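Side-chain contacts in amidohydrolase 3 domain-containing protein (Pyrococcus furiosus, PDB 3ICJ), which binds two zinc ions and is probably a hydrolase of the amidohydrolase family, acting on carbon-nitrogen bonds other than peptide bonds: residues G304-L309 against T315-T320; W404-N407 against R413-W416. All coordinates share one frame; numbering follows the deposited sequence.

Interaction 1 of 2, residues G304-L309 against T315-T320; sequences GARTAL and TDNPTT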
ATOM      1  N   GLY A 304      -5.404  15.919  -3.710  1.00 36.59           N
ATOM      2  CA  GLY A 304      -6.819  16.071  -3.355  1.00 39.77           C
ATOM      3  C   GLY A 304      -7.049  17.130  -2.304  1.00 39.79           C
ATOM      4  O   GLY A 304      -7.990  17.917  -2.395  1.00 37.17           O
ATOM      5  N   ALA A 305      -6.162  17.156  -1.317  1.00 38.51           N
ATOM      6  CA  ALA A 305      -6.236  18.102  -0.222  1.00 36.61           C
ATOM      7  C   ALA A 305      -5.464  19.397  -0.529  1.00 34.32           C
ATOM      8  O   ALA A 305      -5.483  20.340   0.267  1.00 36.94           O
ATOM      9  CB  ALA A 305      -5.748  17.438   1.087  1.00 38.21           C
ATOM     10  N   ARG A 306      -4.820  19.458  -1.701  1.00 33.69           N
ATOM     11  CA  ARG A 306      -3.966  20.604  -2.102  1.00 34.45           C
ATOM     12  C   ARG A 306      -2.756  20.784  -1.168  1.00 33.78           C
ATOM     13  O   ARG A 306      -2.278  21.909  -0.955  1.00 35.82           O
ATOM     14  CB  ARG A 306      -4.741  21.934  -2.257  1.00 35.92           C
ATOM     15  CG  ARG A 306      -5.944  21.863  -3.193  1.00 28.87           C
ATOM     16  CD  ARG A 306      -6.398  23.232  -3.663  1.00 35.94           C
ATOM     17  NE  ARG A 306      -7.585  23.089  -4.504  1.00 37.15           N
ATOM     18  CZ  ARG A 306      -8.826  22.961  -4.043  1.00 46.18           C
ATOM     19  NH1 ARG A 306      -9.065  23.029  -2.738  1.00 42.18           N
ATOM     20  NH2 ARG A 306      -9.834  22.791  -4.892  1.00 37.99           N
ATOM     21  N   THR A 307      -2.275  19.670  -0.618  1.00 31.71           N
ATOM     22  CA  THR A 307      -1.094  19.677   0.254  1.00 39.85           C
ATOM     23  C   THR A 307       0.154  19.037  -0.382  1.00 35.29           C
ATOM     24  O   THR A 307       1.244  19.073   0.195  1.00 36.79           O
ATOM     25  CB  THR A 307      -1.392  19.047   1.630  1.00 39.25           C
ATOM     26  OG1 THR A 307      -2.003  17.772   1.436  1.00 36.03           O
ATOM     27  CG2 THR A 307      -2.346  19.950   2.474  1.00 39.40           C
ATOM     28  N   ALA A 308      -0.003  18.481  -1.582  1.00 36.76           N
ATOM     29  CA  ALA A 308       1.129  18.047  -2.406  1.00 32.97           C
ATOM     30  C   ALA A 308       1.891  19.293  -2.820  1.00 34.33           C
ATOM     31  O   ALA A 308       1.272  20.306  -3.178  1.00 34.07           O
ATOM     32  CB  ALA A 308       0.630  17.302  -3.643  1.00 29.51           C
ATOM     33  N   LEU A 309       3.220  19.238  -2.747  1.00 36.29           N
ATOM     34  CA  LEU A 309       4.059  20.444  -2.916  1.00 33.79           C
ATOM     35  C   LEU A 309       4.403  20.711  -4.372  1.00 35.55           C
ATOM     36  O   LEU A 309       5.165  19.959  -4.961  1.00 36.73           O
ATOM     37  CB  LEU A 309       5.347  20.339  -2.078  1.00 30.87           C
ATOM     38  CG  LEU A 309       6.151  21.651  -1.945  1.00 33.51           C
ATOM     39  CD1 LEU A 309       5.466  22.663  -0.996  1.00 38.82           C
ATOM     40  CD2 LEU A 309       7.578  21.358  -1.470  1.00 30.53           C
ATOM     41  N   THR A 315      -3.952  25.437  -9.659  1.00 34.89           N
ATOM     42  CA  THR A 315      -4.823  26.089 -10.639  1.00 35.66           C
ATOM     43  C   THR A 315      -6.163  26.473 -10.003  1.00 36.40           C
ATOM     44  O   THR A 315      -6.690  27.540 -10.284  1.00 34.70           O
ATOM     45  CB  THR A 315      -4.999  25.210 -11.903  1.00 35.68           C
ATOM     46  OG1 THR A 315      -3.711  24.910 -12.431  1.00 38.43           O
ATOM     47  CG2 THR A 315      -5.829  25.922 -12.992  1.00 31.84           C
ATOM     48  N   ASP A 316      -6.688  25.622  -9.125  1.00 36.94           N
ATOM     49  CA  ASP A 316      -7.958  25.905  -8.443  1.00 41.28           C
ATOM     50  C   ASP A 316      -7.831  26.428  -7.004  1.00 42.56           C
ATOM     51  O   ASP A 316      -8.808  26.403  -6.253  1.00 34.42           O
ATOM     52  CB  ASP A 316      -8.892  24.681  -8.500  1.00 40.89           C
ATOM     53  CG  ASP A 316      -8.348  23.472  -7.730  1.00 42.45           C
ATOM     54  OD1 ASP A 316      -7.181  23.490  -7.258  1.00 35.07           O
ATOM     55  OD2 ASP A 316      -9.113  22.491  -7.580  1.00 35.84           O
ATOM     56  N   ASN A 317      -6.619  26.844  -6.626  1.00 39.59           N
ATOM     57  CA  ASN A 317      -6.378  27.714  -5.452  1.00 39.74           C
ATOM     58  C   ASN A 317      -5.013  28.403  -5.607  1.00 35.55           C
ATOM     59  O   ASN A 317      -4.001  27.894  -5.090  1.00 36.59           O
ATOM     60  CB  ASN A 317      -6.453  26.932  -4.126  1.00 39.39           C
ATOM     61  CG  ASN A 317      -6.444  27.833  -2.883  1.00 41.92           C
ATOM     62  OD1 ASN A 317      -6.144  29.029  -2.936  1.00 32.29           O
ATOM     63  ND2 ASN A 317      -6.762  27.242  -1.749  1.00 38.83           N
ATOM     64  N   PRO A 318      -4.976  29.555  -6.320  1.00 35.61           N
ATOM     65  CA  PRO A 318      -3.713  30.267  -6.584  1.00 33.21           C
ATOM     66  C   PRO A 318      -3.009  30.865  -5.356  1.00 34.64           C
ATOM     67  O   PRO A 318      -1.927  31.458  -5.500  1.00 38.17           O
ATOM     68  CB  PRO A 318      -4.132  31.379  -7.569  1.00 28.97           C
ATOM     69  CG  PRO A 318      -5.370  30.814  -8.236  1.00 40.31           C
ATOM     70  CD  PRO A 318      -6.080  30.119  -7.127  1.00 35.50           C
ATOM     71  N   THR A 319      -3.604  30.704  -4.175  1.00 31.19           N
ATOM     72  CA  THR A 319      -3.046  31.241  -2.933  1.00 36.04           C
ATOM     73  C   THR A 319      -2.142  30.211  -2.232  1.00 39.46           C
ATOM     74  O   THR A 319      -1.518  30.532  -1.223  1.00 35.93           O
ATOM     75  CB  THR A 319      -4.147  31.735  -1.945  1.00 30.67           C
ATOM     76  OG1 THR A 319      -4.751  30.619  -1.293  1.00 32.41           O
ATOM     77  CG2 THR A 319      -5.240  32.573  -2.660  1.00 37.79           C
ATOM     78  N   THR A 320      -2.083  28.981  -2.759  1.00 35.01           N
ATOM     79  CA  THR A 320      -1.265  27.920  -2.146  1.00 36.25           C
ATOM     80  C   THR A 320      -0.496  27.077  -3.148  1.00 37.38           C
ATOM     81  O   THR A 320      -0.938  26.897  -4.279  1.00 40.48           O
ATOM     82  CB  THR A 320      -2.105  26.970  -1.234  1.00 39.39           C
ATOM     83  OG1 THR A 320      -1.223  26.044  -0.573  1.00 36.66           O
ATOM     84  CG2 THR A 320      -3.155  26.181  -2.042  1.00 32.34           C
TER
HETATM   85  O   HOH W   1      -7.288  24.863  -0.625  1.00 41.98           O
HETATM   86  O   HOH W   2      -2.618  24.087   0.559  1.00 42.48           O

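Interaction 2 of 2, residues W404-N407 against R413-W416; sequences WIVN and RAKW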
ATOM      1  N   TRP A 404     -10.162  14.746 -10.782  1.00 42.29           N
ATOM      2  CA  TRP A 404      -9.995  16.181 -10.566  1.00 42.00           C
ATOM      3  C   TRP A 404      -8.572  16.710 -10.802  1.00 41.87           C
ATOM      4  O   TRP A 404      -8.277  17.864 -10.460  1.00 36.15           O
ATOM      5  CB  TRP A 404     -10.478  16.534  -9.146  1.00 39.14           C
ATOM      6  CG  TRP A 404     -10.114  15.492  -8.132  1.00 50.94           C
ATOM      7  CD1 TRP A 404     -10.969  14.654  -7.467  1.00 46.28           C
ATOM      8  CD2 TRP A 404      -8.791  15.152  -7.688  1.00 43.77           C
ATOM      9  NE1 TRP A 404     -10.257  13.823  -6.635  1.00 47.14           N
ATOM     10  CE2 TRP A 404      -8.920  14.108  -6.752  1.00 46.45           C
ATOM     11  CE3 TRP A 404      -7.511  15.636  -7.988  1.00 37.86           C
ATOM     12  CZ2 TRP A 404      -7.808  13.529  -6.114  1.00 38.81           C
ATOM     13  CZ3 TRP A 404      -6.416  15.068  -7.367  1.00 37.92           C
ATOM     14  CH2 TRP A 404      -6.571  14.022  -6.436  1.00 54.40           C
ATOM     15  N   ILE A 405      -7.692  15.877 -11.371  1.00 42.01           N
ATOM     16  CA  ILE A 405      -6.283  16.262 -11.626  1.00 45.26           C
ATOM     17  C   ILE A 405      -6.140  17.545 -12.447  1.00 41.60           C
ATOM     18  O   ILE A 405      -5.416  18.465 -12.035  1.00 37.81           O
ATOM     19  CB  ILE A 405      -5.457  15.122 -12.288  1.00 42.07           C
ATOM     20  CG1 ILE A 405      -5.129  14.031 -11.266  1.00 48.64           C
ATOM     21  CG2 ILE A 405      -4.125  15.669 -12.918  1.00 40.34           C
ATOM     22  CD1 ILE A 405      -3.771  14.171 -10.603  1.00 45.39           C
ATOM     23  N   VAL A 406      -6.845  17.619 -13.581  1.00 37.53           N
ATOM     24  CA  VAL A 406      -6.828  18.830 -14.410  1.00 40.04           C
ATOM     25  C   VAL A 406      -7.340  20.064 -13.644  1.00 30.32           C
ATOM     26  O   VAL A 406      -6.768  21.130 -13.772  1.00 37.35           O
ATOM     27  CB  VAL A 406      -7.547  18.640 -15.779  1.00 40.87           C
ATOM     28  CG1 VAL A 406      -7.698  19.979 -16.529  1.00 41.08           C
ATOM     29  CG2 VAL A 406      -6.772  17.651 -16.648  1.00 43.96           C
ATOM     30  N   ASN A 407      -8.374  19.900 -12.822  1.00 36.27           N
ATOM     31  CA  ASN A 407      -8.845  20.987 -11.970  1.00 37.34           C
ATOM     32  C   ASN A 407      -7.764  21.516 -11.022  1.00 37.28           C
ATOM     33  O   ASN A 407      -7.660  22.725 -10.847  1.00 31.96           O
ATOM     34  CB  ASN A 407     -10.099  20.601 -11.167  1.00 38.72           C
ATOM     35  CG  ASN A 407     -11.318  20.387 -12.041  1.00 40.21           C
ATOM     36  OD1 ASN A 407     -11.347  20.790 -13.207  1.00 39.08           O
ATOM     37  ND2 ASN A 407     -12.334  19.739 -11.477  1.00 37.92           N
ATOM     38  N   ARG A 413       0.164  21.034 -16.719  1.00 33.91           N
ATOM     39  CA  ARG A 413       0.816  20.240 -15.671  1.00 33.32           C
ATOM     40  C   ARG A 413       0.204  18.842 -15.536  1.00 37.31           C
ATOM     41  O   ARG A 413       0.822  17.944 -14.987  1.00 37.72           O
ATOM     42  CB  ARG A 413       0.785  20.985 -14.334  1.00 34.93           C
ATOM     43  CG  ARG A 413       1.555  22.300 -14.354  1.00 35.93           C
ATOM     44  CD  ARG A 413       1.649  22.883 -12.963  1.00 31.87           C
ATOM     45  NE  ARG A 413       0.355  23.398 -12.501  1.00 32.19           N
ATOM     46  CZ  ARG A 413       0.189  24.006 -11.335  1.00 29.65           C
ATOM     47  NH1 ARG A 413       1.237  24.166 -10.531  1.00 33.23           N
ATOM     48  NH2 ARG A 413      -1.011  24.464 -10.972  1.00 37.01           N
ATOM     49  N   ALA A 414      -1.006  18.661 -16.063  1.00 31.56           N
ATOM     50  CA  ALA A 414      -1.654  17.338 -16.103  1.00 31.49           C
ATOM     51  C   ALA A 414      -0.883  16.350 -16.981  1.00 34.78           C
ATOM     52  O   ALA A 414      -0.986  15.127 -16.804  1.00 33.55           O
ATOM     53  CB  ALA A 414      -3.082  17.480 -16.587  1.00 30.66           C
ATOM     54  N   LYS A 415      -0.088  16.879 -17.914  1.00 32.07           N
ATOM     55  CA  LYS A 415       0.847  16.065 -18.696  1.00 35.19           C
ATOM     56  C   LYS A 415       1.940  15.388 -17.838  1.00 36.29           C
ATOM     57  O   LYS A 415       2.534  14.383 -18.241  1.00 36.84           O
ATOM     58  CB  LYS A 415       1.495  16.908 -19.807  1.00 30.44           C
ATOM     59  CG  LYS A 415       0.513  17.394 -20.911  1.00 32.21           C
ATOM     60  CD  LYS A 415       1.190  18.430 -21.814  1.00 36.49           C
ATOM     61  CE  LYS A 415       0.201  18.959 -22.861  1.00 42.19           C
ATOM     62  NZ  LYS A 415       0.732  20.183 -23.506  1.00 41.18           N
ATOM     63  N   TRP A 416       2.184  15.931 -16.655  1.00 34.68           N
ATOM     64  CA  TRP A 416       3.165  15.351 -15.736  1.00 36.58           C
ATOM     65  C   TRP A 416       2.619  14.155 -14.959  1.00 36.57           C
ATOM     66  O   TRP A 416       3.379  13.430 -14.315  1.00 35.07           O
ATOM     67  CB  TRP A 416       3.636  16.415 -14.730  1.00 38.68           C
ATOM     68  CG  TRP A 416       4.283  17.660 -15.348  1.00 33.20           C
ATOM     69  CD1 TRP A 416       4.806  17.790 -16.610  1.00 40.69           C
ATOM     70  CD2 TRP A 416       4.503  18.926 -14.692  1.00 33.67           C
ATOM     71  NE1 TRP A 416       5.312  19.062 -16.785  1.00 36.14           N
ATOM     72  CE2 TRP A 416       5.150  19.774 -15.623  1.00 35.08           C
ATOM     73  CE3 TRP A 416       4.224  19.419 -13.402  1.00 38.95           C
ATOM     74  CZ2 TRP A 416       5.516  21.100 -15.314  1.00 39.18           C
ATOM     75  CZ3 TRP A 416       4.592  20.743 -13.092  1.00 38.28           C
ATOM     76  CH2 TRP A 416       5.225  21.566 -14.053  1.00 36.98           C
TER

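Interaction 1 of 2, residues G304-L309 against T315-T320
Arg306 and Asp316 form a side-on, two-nitrogen salt bridge across the long loop between strand 290-294 and helix 328-338 of this amidohydrolase-family protein. NE of Arg306 gives its hydrogen to OD1 of Asp316 at 2.8 Å, and NH2 of Arg306 reaches OD2 of Asp316, also at 2.8 Å. Both bonds are nearly straight and run in the guanidinium plane, but they meet the carboxylate oxygens from above their own plane, because the two flat groups are turned 68° apart. The Arg306 chain is extended from CG to NE, which carries the guanidinium out to the acid. OD2 of Asp316 has a second cationic partner in Arg408, and this shared negative charge probably offsets the closeness of the two arginines.

Apolar packing is slight: CD of Arg306 lies 3.7 Å from CB of Asn317, the two side chains crossing at about a right angle.

Within 315-320, the chain folds as a type I beta turn from Asn317 to Thr320. With CG anti to the backbone N (chi1 -170°), OD1 of Asn317 accepts from both N and OG1 of Thr319, the former bond making an Asx turn.

Water completes the contact. One molecule accepts from ND2 of Asn317 and, weakly, from NH1 of Arg306. Thr320 OG1, itself bonded to Gly322 N, is hydrogen-bonded to a second water, which donates to O of Arg306 at 2.7 Å.

Interaction 2 of 2, residues W404-N407 against R413-W416
Val406 and Ala414 bring their backbones to within 5.6 Å, CA to CA, where the first turn of helix 405-413 faces the chain just beyond its last turn. Trp404 occupies the N-cap position of this helix, and after its end a backbone bond from Trp416 N to Arg413 O, 2.9 Å long, keeps the chain turning.

The side-chain contact is wholly apolar and converges on one methyl group. CB of Ala414 points back at the helix start and meets CG2 of Val406 at 3.7 Å; CG2 of Ile405 approaches the same CB at 4.2 Å. Val406 has CG1 anti to its backbone N (chi1 171°), a rotation that leaves CG2 as the branch touching Ala414. Ile405 and Ala414 are buried, whereas Val406 is partly exposed. Ile405 also packs against Leu303.

Beyond the patch, Arg413 is bonded through its guanidinium: NE to Val409 O within the helix, and NH1 and NH2 to the carbonyls of Glu312 and Pro313. In the same segment, CA of Arg413 sits over one face of the Trp416 ring.

The side chain of Ile405 lies about 14 Å from a bound zinc ion, and the contact does not itself reach the metal site. It is apolar packing of the first turn of helix 405-413 against the chain that follows it, in the metal-dependent amidohydrolase fold.

Interaction 1 is a polar contact at the surface, whereas interaction 2 is a small, largely buried apolar one. The first joins two parts of the loop before helix 328-338 through charge, a turn and water; the second is methyl against methyl, between the start of helix 405-413 and the residue just past its end. Their centres lie 12 Å apart, and that helix runs against the loop. Arg413 NH2 makes a probable hydrogen bond to Thr315 OG1 at 3.1 Å, Asn407 O packs on CG of Asp316, and the Trp404 ring, through CH2, touches Gly304 N. Arg408 NH1, from the same helix, bonds to Gly304 O, so loop and helix are joined at several points.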